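Local coordinates for protein-L-isoaspartate O-methyltransferase beta-aspartate methyltransferase (Plasmodium falciparum, PDB 2PBF), which probably transfers a methyl group from S-adenosyl-L-methionine to isoaspartyl residues in damaged proteins, as the first step of their repair, at residues Gln199-Ile204 and Val219-Leu224; Ile166-Ser171 and Leu189-Glu194; Asn11-Leu16 and Asp29-Met34. All coordinates share one frame; numbering follows the deposited sequence.

Interaction 1: Gln199-Ile204 and Val219-Leu224. With SAH (S-adenosyl-L-homocysteine), chain C.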
loop_
_atom_site.group_PDB
_atom_site.type_symbol
_atom_site.label_atom_id
_atom_site.label_comp_id
_atom_site.label_asym_id
_atom_site.label_seq_id
_atom_site.Cartn_x
_atom_site.Cartn_y
_atom_site.Cartn_z
ATOM N N GLN A 199 8.400 -15.406 -5.275
ATOM C CA GLN A 199 8.427 -14.013 -4.834
ATOM C C GLN A 199 8.375 -14.064 -3.318
ATOM O O GLN A 199 7.540 -14.762 -2.753
ATOM C CB GLN A 199 7.266 -13.213 -5.418
ATOM C CG GLN A 199 7.303 -13.116 -6.947
ATOM C CD GLN A 199 5.991 -12.664 -7.568
ATOM O OE1 GLN A 199 4.921 -12.810 -6.985
ATOM N NE2 GLN A 199 6.076 -12.120 -8.774
ATOM N N VAL A 200 9.304 -13.370 -2.677
ATOM C CA VAL A 200 9.447 -13.394 -1.227
ATOM C C VAL A 200 9.151 -12.027 -0.626
ATOM O O VAL A 200 9.818 -11.038 -0.936
ATOM C CB VAL A 200 10.870 -13.873 -0.763
ATOM C CG1 VAL A 200 10.910 -14.016 0.755
ATOM C CG2 VAL A 200 11.247 -15.212 -1.402
ATOM N N LEU A 201 8.167 -11.990 0.257
ATOM C CA LEU A 201 7.831 -10.756 0.941
ATOM C C LEU A 201 8.861 -10.444 2.009
ATOM O O LEU A 201 9.044 -11.233 2.933
ATOM C CB LEU A 201 6.421 -10.816 1.558
ATOM C CG LEU A 201 5.818 -9.470 1.989
ATOM C CD1 LEU A 201 5.315 -8.680 0.780
ATOM C CD2 LEU A 201 4.696 -9.738 2.959
ATOM N N TYR A 202 9.500 -9.282 1.869
ATOM C CA TYR A 202 10.551 -8.801 2.759
ATOM C C TYR A 202 10.105 -7.617 3.599
ATOM O O TYR A 202 9.426 -6.714 3.116
ATOM C CB TYR A 202 11.792 -8.381 1.949
ATOM C CG TYR A 202 12.754 -9.504 1.698
ATOM C CD1 TYR A 202 12.596 -10.356 0.610
ATOM C CD2 TYR A 202 13.820 -9.730 2.574
ATOM C CE1 TYR A 202 13.471 -11.396 0.389
ATOM C CE2 TYR A 202 14.706 -10.765 2.378
ATOM C CZ TYR A 202 14.536 -11.600 1.287
ATOM O OH TYR A 202 15.440 -12.628 1.102
ATOM N N GLU A 203 10.488 -7.629 4.860
ATOM C CA GLU A 203 10.402 -6.441 5.695
ATOM C C GLU A 203 11.803 -5.859 5.936
ATOM O O GLU A 203 12.652 -6.464 6.604
ATOM C CB GLU A 203 9.690 -6.747 7.006
ATOM C CG GLU A 203 9.596 -5.558 7.935
ATOM C CD GLU A 203 8.883 -5.913 9.206
ATOM O OE1 GLU A 203 7.685 -6.282 9.137
ATOM O OE2 GLU A 203 9.530 -5.831 10.277
ATOM N N ILE A 204 12.030 -4.682 5.373
ATOM C CA ILE A 204 13.293 -4.006 5.486
ATOM C C ILE A 204 13.177 -2.809 6.441
ATOM O O ILE A 204 12.245 -2.007 6.334
ATOM C CB ILE A 204 13.787 -3.614 4.101
ATOM C CG1 ILE A 204 13.906 -4.889 3.239
ATOM C CG2 ILE A 204 15.105 -2.883 4.209
ATOM C CD1 ILE A 204 13.715 -4.696 1.782
ATOM N N VAL A 219 5.045 -15.222 -1.611
ATOM C CA VAL A 219 3.840 -14.489 -1.972
ATOM C C VAL A 219 3.647 -14.511 -3.481
ATOM O O VAL A 219 4.521 -14.954 -4.214
ATOM C CB VAL A 219 3.870 -13.004 -1.466
ATOM C CG1 VAL A 219 3.613 -12.922 0.027
ATOM C CG2 VAL A 219 5.173 -12.291 -1.829
ATOM N N CYS A 220 2.484 -14.050 -3.934
ATOM C CA CYS A 220 2.176 -13.905 -5.349
ATOM C C CYS A 220 1.665 -12.474 -5.631
ATOM O O CYS A 220 0.567 -12.088 -5.205
ATOM C CB CYS A 220 1.147 -14.963 -5.776
ATOM S SG CYS A 220 1.748 -16.672 -5.539
ATOM N N PHE A 221 2.488 -11.690 -6.329
ATOM C CA PHE A 221 2.164 -10.317 -6.669
ATOM C C PHE A 221 2.363 -10.087 -8.151
ATOM O O PHE A 221 3.151 -10.777 -8.774
ATOM C CB PHE A 221 3.081 -9.362 -5.921
ATOM C CG PHE A 221 2.666 -9.086 -4.506
ATOM C CD1 PHE A 221 2.017 -7.884 -4.178
ATOM C CD2 PHE A 221 2.952 -9.991 -3.494
ATOM C CE1 PHE A 221 1.644 -7.604 -2.885
ATOM C CE2 PHE A 221 2.583 -9.726 -2.187
ATOM C CZ PHE A 221 1.937 -8.534 -1.869
ATOM N N VAL A 222 1.656 -9.112 -8.705
ATOM C CA VAL A 222 1.960 -8.624 -10.045
ATOM C C VAL A 222 3.400 -8.058 -10.009
ATOM O O VAL A 222 3.911 -7.697 -8.943
ATOM C CB VAL A 222 0.914 -7.565 -10.580
ATOM C CG1 VAL A 222 -0.493 -7.763 -9.968
ATOM C CG2 VAL A 222 1.368 -6.139 -10.342
ATOM N N SER A 223 4.039 -7.986 -11.171
ATOM C CA SER A 223 5.423 -7.514 -11.283
ATOM C C SER A 223 5.616 -5.982 -11.186
ATOM O O SER A 223 4.840 -5.202 -11.769
ATOM C CB SER A 223 6.020 -8.013 -12.600
ATOM O OG SER A 223 7.401 -7.717 -12.635
ATOM N N LEU A 224 6.664 -5.565 -10.472
ATOM C CA LEU A 224 7.082 -4.153 -10.457
ATOM C C LEU A 224 7.909 -3.850 -11.715
ATOM O O LEU A 224 9.111 -4.116 -11.749
ATOM C CB LEU A 224 7.880 -3.822 -9.187
ATOM C CG LEU A 224 8.164 -2.349 -8.909
ATOM C CD1 LEU A 224 6.898 -1.641 -8.470
ATOM C CD2 LEU A 224 9.271 -2.210 -7.865
HETATM N N SAH C . -2.028 -2.075 -3.758
HETATM C CA SAH C . -2.655 -2.326 -5.081
HETATM C CB SAH C . -1.837 -3.346 -5.830
HETATM C CG SAH C . -2.177 -3.256 -7.311
HETATM S SD SAH C . -1.228 -4.432 -8.280
HETATM C C SAH C . -4.121 -2.764 -4.988
HETATM O O SAH C . -4.434 -3.624 -4.163
HETATM O OXT SAH C . -5.001 -2.260 -5.732
HETATM C "C5'" SAH C . 0.322 -3.498 -8.306
HETATM C "C4'" SAH C . 0.277 -2.142 -9.013
HETATM O "O4'" SAH C . 1.605 -1.741 -9.204
HETATM C "C3'" SAH C . -0.377 -2.098 -10.387
HETATM O "O3'" SAH C . -1.453 -1.174 -10.357
HETATM C "C2'" SAH C . 0.734 -1.659 -11.329
HETATM O "O2'" SAH C . 0.268 -0.805 -12.350
HETATM C "C1'" SAH C . 1.669 -0.944 -10.376
HETATM N N9 SAH C . 3.090 -0.888 -10.783
HETATM C C8 SAH C . 3.793 -1.879 -11.406
HETATM N N7 SAH C . 5.070 -1.457 -11.555
HETATM C C5 SAH C . 5.193 -0.204 -11.063
HETATM C C6 SAH C . 6.264 0.694 -10.995
HETATM N N6 SAH C . 7.471 0.406 -11.465
HETATM N N1 SAH C . 6.081 1.913 -10.393
HETATM C C2 SAH C . 4.839 2.255 -9.894
HETATM N N3 SAH C . 3.801 1.362 -9.989
HETATM C C4 SAH C . 3.961 0.151 -10.562
#
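Gln-199 grips Phe-221 through both ends of its side-chain amide. OE1 accepts from Phe-221 N at 2.8 Å in a nearly straight bond (174°), while NE2 gives a longer, more bent one to Phe-221 O, 3.2 Å away. Two bonds fix the rotation of the amide, which reaches the loop because the Gln-199 chain stays extended beyond CG. Next to it Val-219 N donates to Gln-199 O. The close apolar packing lies here: Val-219 CG1 and CG2 press on Leu-201 CB (CG1 at 3.8 Å), and Leu-201 CD1 meets Phe-221 CE2 obliquely at 4.2 Å, with Met-66 of helix 64-74 touching both Val-219 and Phe-221. In the Rossmann-like methyltransferase fold this is the antiparallel edge of the sheet, strand 212-219 being outermost, where the C-terminal tail turns back toward the cofactor site. The outer side is looser: Cys-220 is solvent-exposed, its side chain directed away from the strand. Beyond Phe-221 the tail leaves the strand for S-adenosyl-L-homocysteine; Val-222 CG2 lies 3.5 Å from C5' of the ligand, and Leu-224 CD1 packs against the adenine at C5, 3.4 Å away.

Interaction 2: Ile166-Ser171 and Leu189-Glu194. With SAH (S-adenosyl-L-homocysteine), chain C.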
loop_
_atom_site.group_PDB
_atom_site.type_symbol
_atom_site.label_atom_id
_atom_site.label_comp_id
_atom_site.label_asym_id
_atom_site.label_seq_id
_atom_site.Cartn_x
_atom_site.Cartn_y
_atom_site.Cartn_z
ATOM N N ILE A 166 6.947 2.316 3.805
ATOM C CA ILE A 166 6.939 2.127 2.359
ATOM C C ILE A 166 6.293 0.797 2.022
ATOM O O ILE A 166 6.760 -0.252 2.427
ATOM C CB ILE A 166 8.368 2.196 1.707
ATOM C CG1 ILE A 166 9.127 3.445 2.204
ATOM C CG2 ILE A 166 8.239 2.126 0.153
ATOM C CD1 ILE A 166 10.467 3.725 1.509
ATOM N N HIS A 167 5.203 0.845 1.290
ATOM C CA HIS A 167 4.560 -0.373 0.881
ATOM C C HIS A 167 4.725 -0.487 -0.611
ATOM O O HIS A 167 4.523 0.472 -1.351
ATOM C CB HIS A 167 3.094 -0.381 1.269
ATOM C CG HIS A 167 2.353 -1.545 0.711
ATOM N ND1 HIS A 167 1.662 -1.481 -0.478
ATOM C CD2 HIS A 167 2.242 -2.821 1.147
ATOM C CE1 HIS A 167 1.145 -2.664 -0.746
ATOM N NE2 HIS A 167 1.474 -3.490 0.229
ATOM N N VAL A 168 5.126 -1.663 -1.060
ATOM C CA VAL A 168 5.274 -1.862 -2.470
ATOM C C VAL A 168 4.365 -3.031 -2.836
ATOM O O VAL A 168 4.555 -4.132 -2.343
ATOM C CB VAL A 168 6.745 -2.154 -2.829
ATOM C CG1 VAL A 168 6.943 -2.055 -4.300
ATOM C CG2 VAL A 168 7.701 -1.193 -2.070
ATOM N N GLY A 169 3.395 -2.775 -3.716
ATOM C CA GLY A 169 2.352 -3.758 -4.003
ATOM C C GLY A 169 2.600 -4.552 -5.284
ATOM O O GLY A 169 1.665 -5.103 -5.851
ATOM N N ALA A 170 3.871 -4.612 -5.705
ATOM C CA ALA A 170 4.286 -5.301 -6.901
ATOM C C ALA A 170 5.679 -5.853 -6.657
ATOM O O ALA A 170 6.462 -5.285 -5.887
ATOM C CB ALA A 170 4.248 -4.371 -8.127
ATOM N N SER A 171 5.957 -6.996 -7.285
ATOM C CA SER A 171 7.177 -7.738 -7.071
ATOM C C SER A 171 8.346 -7.212 -7.901
ATOM O O SER A 171 8.205 -6.904 -9.086
ATOM C CB SER A 171 6.941 -9.195 -7.428
ATOM O OG SER A 171 8.117 -9.918 -7.235
ATOM N N LEU A 189 9.902 -1.013 5.265
ATOM C CA LEU A 189 9.586 -1.207 3.845
ATOM C C LEU A 189 9.153 -2.656 3.703
ATOM O O LEU A 189 9.866 -3.569 4.132
ATOM C CB LEU A 189 10.835 -0.999 2.987
ATOM C CG LEU A 189 10.981 -0.580 1.509
ATOM C CD1 LEU A 189 12.459 -0.838 1.101
ATOM C CD2 LEU A 189 10.045 -1.218 0.492
ATOM N N ILE A 190 7.974 -2.843 3.137
ATOM C CA ILE A 190 7.386 -4.149 2.833
ATOM C C ILE A 190 7.383 -4.309 1.318
ATOM O O ILE A 190 6.804 -3.507 0.604
ATOM C CB ILE A 190 5.924 -4.231 3.373
ATOM C CG1 ILE A 190 5.903 -4.233 4.903
ATOM C CG2 ILE A 190 5.139 -5.426 2.764
ATOM C CD1 ILE A 190 6.587 -5.431 5.533
ATOM N N ILE A 191 8.048 -5.344 0.827
ATOM C CA ILE A 191 8.222 -5.483 -0.603
ATOM C C ILE A 191 8.412 -6.941 -1.020
ATOM O O ILE A 191 9.160 -7.663 -0.380
ATOM C CB ILE A 191 9.432 -4.605 -1.100
ATOM C CG1 ILE A 191 9.698 -4.821 -2.586
ATOM C CG2 ILE A 191 10.693 -4.828 -0.219
ATOM C CD1 ILE A 191 10.707 -3.828 -3.179
ATOM N N PRO A 192 7.717 -7.380 -2.090
ATOM C CA PRO A 192 8.058 -8.712 -2.626
ATOM C C PRO A 192 9.294 -8.630 -3.527
ATOM O O PRO A 192 9.365 -7.760 -4.379
ATOM C CB PRO A 192 6.817 -9.096 -3.442
ATOM C CG PRO A 192 5.758 -7.993 -3.121
ATOM C CD PRO A 192 6.596 -6.778 -2.838
ATOM N N ILE A 193 10.256 -9.529 -3.326
ATOM C CA ILE A 193 11.435 -9.620 -4.212
ATOM C C ILE A 193 11.549 -11.045 -4.796
ATOM O O ILE A 193 11.470 -12.024 -4.048
ATOM C CB ILE A 193 12.733 -9.155 -3.490
ATOM C CG1 ILE A 193 12.574 -7.702 -2.980
ATOM C CG2 ILE A 193 13.982 -9.273 -4.419
ATOM C CD1 ILE A 193 13.425 -7.341 -1.801
ATOM N N GLU A 194 11.662 -11.154 -6.120
ATOM C CA GLU A 194 11.939 -12.445 -6.780
ATOM C C GLU A 194 13.241 -13.042 -6.242
ATOM O O GLU A 194 14.344 -12.503 -6.444
ATOM C CB GLU A 194 12.110 -12.320 -8.285
ATOM C CG GLU A 194 11.050 -11.620 -9.094
ATOM C CD GLU A 194 11.484 -11.454 -10.570
ATOM O OE1 GLU A 194 12.560 -11.989 -10.961
ATOM O OE2 GLU A 194 10.749 -10.804 -11.346
HETATM N N SAH C . -2.028 -2.075 -3.758
HETATM C CA SAH C . -2.655 -2.326 -5.081
HETATM C CB SAH C . -1.837 -3.346 -5.830
HETATM C CG SAH C . -2.177 -3.256 -7.311
HETATM S SD SAH C . -1.228 -4.432 -8.280
HETATM C C SAH C . -4.121 -2.764 -4.988
HETATM O O SAH C . -4.434 -3.624 -4.163
HETATM O OXT SAH C . -5.001 -2.260 -5.732
HETATM C "C5'" SAH C . 0.322 -3.498 -8.306
HETATM C "C4'" SAH C . 0.277 -2.142 -9.013
HETATM O "O4'" SAH C . 1.605 -1.741 -9.204
HETATM C "C3'" SAH C . -0.377 -2.098 -10.387
HETATM O "O3'" SAH C . -1.453 -1.174 -10.357
HETATM C "C2'" SAH C . 0.734 -1.659 -11.329
HETATM O "O2'" SAH C . 0.268 -0.805 -12.350
HETATM C "C1'" SAH C . 1.669 -0.944 -10.376
HETATM N N9 SAH C . 3.090 -0.888 -10.783
HETATM C C8 SAH C . 3.793 -1.879 -11.406
HETATM N N7 SAH C . 5.070 -1.457 -11.555
HETATM C C5 SAH C . 5.193 -0.204 -11.063
HETATM C C6 SAH C . 6.264 0.694 -10.995
HETATM N N6 SAH C . 7.471 0.406 -11.465
HETATM N N1 SAH C . 6.081 1.913 -10.393
HETATM C C2 SAH C . 4.839 2.255 -9.894
HETATM N N3 SAH C . 3.801 1.362 -9.989
HETATM C C4 SAH C . 3.961 0.151 -10.562
#
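Val-168 CG2 and Leu-189 CD2 press together at 3.5 Å, tighter than usual van der Waals contact, and the same Leu-189 methyl rests on Ile-166 CG2 at 3.8 Å. Leu-189 reaches both residues because its CG stands anti to the backbone N (chi1 -155°); the extended branch is CD1, and the side branch CD2 is the one that touches both. Farther along, Val-168 CG2 also meets Ile-191 CB. Beneath these side chains the backbones pair as parallel strands: Ile-190 N donates to Ile-166 O at 2.9 Å, and Ile-190 O accepts from Val-168 N at 3.0 Å; the N-H and C=O of Ile-190 thus bridge Ile-166 and Val-168 on the same strand. After Val-168 the first strand ends, and Pro-192, which has no N-H to continue the ladder, sets its CD 3.4 Å from both Val-168 O and Ala-170 O. Ala-170 O is buried without a polar partner in the model. Ser-171 closes the row with its CA 3.5 Å from Pro-192 O, a CA-H...O contact.

The turn at Gly-169 and Ala-170 lies at the C-terminal end of a parallel strand, the usual cofactor side of a Rossmann-like sheet. Gly-169 O comes within 3.2 Å of C5' of S-adenosyl-L-homocysteine, whose amino N also lies at the edge of the His-167 ring. His-167 is held by a hydrogen bond between ND1 and Asp-86 OD1, and a weak one between NE2 and Ser-70 OG. Helix 177-182 covers the side of Ile-166, Val-168 and Leu-189 through Leu-179 and Leu-182; helix 64-74 covers that of His-167 and Ile-190. Strand 163-168 is flanked by strands 83-87 and 187-195, the latter followed by antiparallel strand 198-205.

Interaction 3: Asn11-Leu16 and Asp29-Met34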
loop_
_atom_site.group_PDB
_atom_site.type_symbol
_atom_site.label_atom_id
_atom_site.label_comp_id
_atom_site.label_asym_id
_atom_site.label_seq_id
_atom_site.Cartn_x
_atom_site.Cartn_y
_atom_site.Cartn_z
ATOM N N ASN A 11 -20.843 -8.799 2.566
ATOM C CA ASN A 11 -20.661 -7.430 3.000
ATOM C C ASN A 11 -19.238 -7.221 3.503
ATOM O O ASN A 11 -18.535 -8.179 3.866
ATOM C CB ASN A 11 -21.695 -7.109 4.079
ATOM C CG ASN A 11 -21.404 -7.810 5.369
ATOM O OD1 ASN A 11 -20.597 -7.338 6.161
ATOM N ND2 ASN A 11 -22.035 -8.967 5.585
ATOM N N HIS A 12 -18.812 -5.967 3.556
ATOM C CA HIS A 12 -17.436 -5.674 3.962
ATOM C C HIS A 12 -17.050 -6.138 5.363
ATOM O O HIS A 12 -15.958 -6.665 5.582
ATOM C CB HIS A 12 -17.137 -4.192 3.828
ATOM C CG HIS A 12 -15.715 -3.853 4.105
ATOM N ND1 HIS A 12 -14.687 -4.236 3.268
ATOM C CD2 HIS A 12 -15.141 -3.174 5.128
ATOM C CE1 HIS A 12 -13.542 -3.795 3.755
ATOM N NE2 HIS A 12 -13.791 -3.152 4.885
ATOM N N LYS A 13 -17.943 -5.927 6.317
ATOM C CA LYS A 13 -17.645 -6.235 7.707
ATOM C C LYS A 13 -17.530 -7.759 7.953
ATOM O O LYS A 13 -16.704 -8.224 8.743
ATOM C CB LYS A 13 -18.723 -5.594 8.599
ATOM C CG LYS A 13 -18.593 -5.932 10.070
ATOM C CD LYS A 13 -19.619 -5.201 10.920
ATOM C CE LYS A 13 -19.378 -5.511 12.409
ATOM N NZ LYS A 13 -19.327 -7.006 12.720
ATOM N N SER A 14 -18.383 -8.526 7.275
ATOM C CA SER A 14 -18.349 -9.964 7.366
ATOM C C SER A 14 -17.091 -10.530 6.709
ATOM O O SER A 14 -16.531 -11.519 7.178
ATOM C CB SER A 14 -19.617 -10.560 6.771
ATOM O OG SER A 14 -20.753 -10.310 7.598
ATOM N N LEU A 15 -16.618 -9.878 5.654
ATOM C CA LEU A 15 -15.306 -10.217 5.088
ATOM C C LEU A 15 -14.208 -10.114 6.145
ATOM O O LEU A 15 -13.390 -11.005 6.279
ATOM C CB LEU A 15 -14.979 -9.321 3.867
ATOM C CG LEU A 15 -13.536 -9.364 3.317
ATOM C CD1 LEU A 15 -13.035 -10.799 2.973
ATOM C CD2 LEU A 15 -13.430 -8.446 2.139
ATOM N N LEU A 16 -14.216 -9.022 6.897
ATOM C CA LEU A 16 -13.189 -8.738 7.887
ATOM C C LEU A 16 -13.229 -9.693 9.078
ATOM O O LEU A 16 -12.192 -10.118 9.604
ATOM C CB LEU A 16 -13.294 -7.267 8.333
ATOM C CG LEU A 16 -13.002 -6.195 7.262
ATOM C CD1 LEU A 16 -12.894 -4.849 7.942
ATOM C CD2 LEU A 16 -11.713 -6.463 6.497
ATOM N N ASP A 29 -6.227 -2.625 15.217
ATOM C CA ASP A 29 -5.925 -1.451 14.400
ATOM C C ASP A 29 -5.958 -1.797 12.913
ATOM O O ASP A 29 -6.332 -0.973 12.092
ATOM C CB ASP A 29 -4.537 -0.887 14.749
ATOM C CG ASP A 29 -4.538 0.005 16.001
ATOM O OD1 ASP A 29 -5.521 0.755 16.240
ATOM O OD2 ASP A 29 -3.524 -0.029 16.737
ATOM N N VAL A 30 -5.541 -3.008 12.572
ATOM C CA VAL A 30 -5.684 -3.512 11.204
ATOM C C VAL A 30 -7.169 -3.614 10.904
ATOM O O VAL A 30 -7.622 -3.113 9.887
ATOM C CB VAL A 30 -4.978 -4.871 11.005
ATOM C CG1 VAL A 30 -5.339 -5.505 9.645
ATOM C CG2 VAL A 30 -3.477 -4.705 11.130
ATOM N N TYR A 31 -7.922 -4.199 11.838
ATOM C CA TYR A 31 -9.363 -4.378 11.681
ATOM C C TYR A 31 -10.063 -3.049 11.536
ATOM O O TYR A 31 -10.750 -2.843 10.537
ATOM C CB TYR A 31 -9.987 -5.189 12.840
ATOM C CG TYR A 31 -11.505 -5.321 12.736
ATOM C CD1 TYR A 31 -12.088 -6.439 12.147
ATOM C CD2 TYR A 31 -12.350 -4.299 13.184
ATOM C CE1 TYR A 31 -13.481 -6.550 12.032
ATOM C CE2 TYR A 31 -13.737 -4.399 13.079
ATOM C CZ TYR A 31 -14.292 -5.524 12.495
ATOM O OH TYR A 31 -15.664 -5.627 12.389
ATOM N N ASN A 32 -9.888 -2.149 12.516
ATOM C CA ASN A 32 -10.594 -0.854 12.504
ATOM C C ASN A 32 -10.271 -0.012 11.280
ATOM O O ASN A 32 -11.141 0.651 10.734
ATOM C CB ASN A 32 -10.375 -0.043 13.800
ATOM C CG ASN A 32 -10.783 -0.812 15.064
ATOM O OD1 ASN A 32 -11.806 -1.508 15.088
ATOM N ND2 ASN A 32 -9.985 -0.677 16.117
ATOM N N THR A 33 -9.018 -0.052 10.841
ATOM C CA THR A 33 -8.615 0.658 9.616
ATOM C C THR A 33 -9.348 0.116 8.394
ATOM O O THR A 33 -10.000 0.860 7.678
ATOM C CB THR A 33 -7.079 0.579 9.397
ATOM O OG1 THR A 33 -6.400 1.031 10.582
ATOM C CG2 THR A 33 -6.665 1.423 8.187
ATOM N N MET A 34 -9.225 -1.187 8.154
ATOM C CA MET A 34 -9.912 -1.823 7.036
ATOM C C MET A 34 -11.436 -1.673 7.110
ATOM O O MET A 34 -12.092 -1.482 6.087
ATOM C CB MET A 34 -9.507 -3.285 6.914
ATOM C CG MET A 34 -8.026 -3.470 6.524
ATOM S SD MET A 34 -7.544 -5.165 6.182
ATOM C CE MET A 34 -8.347 -5.587 4.626
#
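His-12 and Tyr-31 both hold CG anti to the backbone N (chi1 -175° for His-12), which sends each ring across the gap between the two helices, while the CB atoms of Leu-16 and Met-34 are directed toward the opposite helix. The motif is an antiparallel helical hairpin, helices 12-21 and 28-35, whose segments run at 163° to each other with axes 10.6 Å apart, so side chains rather than backbones make the contact. Leu-16 is the central wedge. Its CB meets Tyr-31 CE1 at 3.8 Å, and its CD1 and CD2 straddle Met-34 CB, each 3.9 Å away; CD2 also touches the methyl CE of Met-34, reached by the bend at the end of that chain. At the more exposed margin Lys-13 passes obliquely over the hydroxyl of Tyr-31, whose ring makes a cation-pi contact with Lys-20. Asn-11 caps the first helix: OD1 accepts from Ser-14 N, and ND2 donates to Ser-14 OG. Behind the hairpin, Tyr-93 of helix 93-101 touches His-12 and Met-34, and helix 64-74 also packs on Met-34, joining the N-terminal helices to the core domain. The sole hydrogen bond between the two segments runs from His-12 NE2 to Met-34 O, 2.7 Å long; the oxygen lies near the imidazole plane, but the nitrogen stands 47° out of the carbonyl plane.

From the N terminus, interaction 3 comes first, closing the short connection between helices 12-21 and 28-35. The chain then builds much of the sheet before interaction 2 joins strand 163-168 to 187-195 around helix 177-182, a beta-alpha-beta crossover. Interaction 1 follows, closing the loop that carries strand 212-219. The three are in series; none nests or crosses. Interactions 1 and 2 touch, their centres 5 Å apart: Ser-171 probably hydrogen-bonds through N to Val-222 O, with a very short, less certain bond from O to Leu-224 N, tying the C-terminal tail to the turn after strand 163-168, both beside S-adenosyl-L-homocysteine. Interaction 3 stands apart, its centre about 23 Å from each of the others.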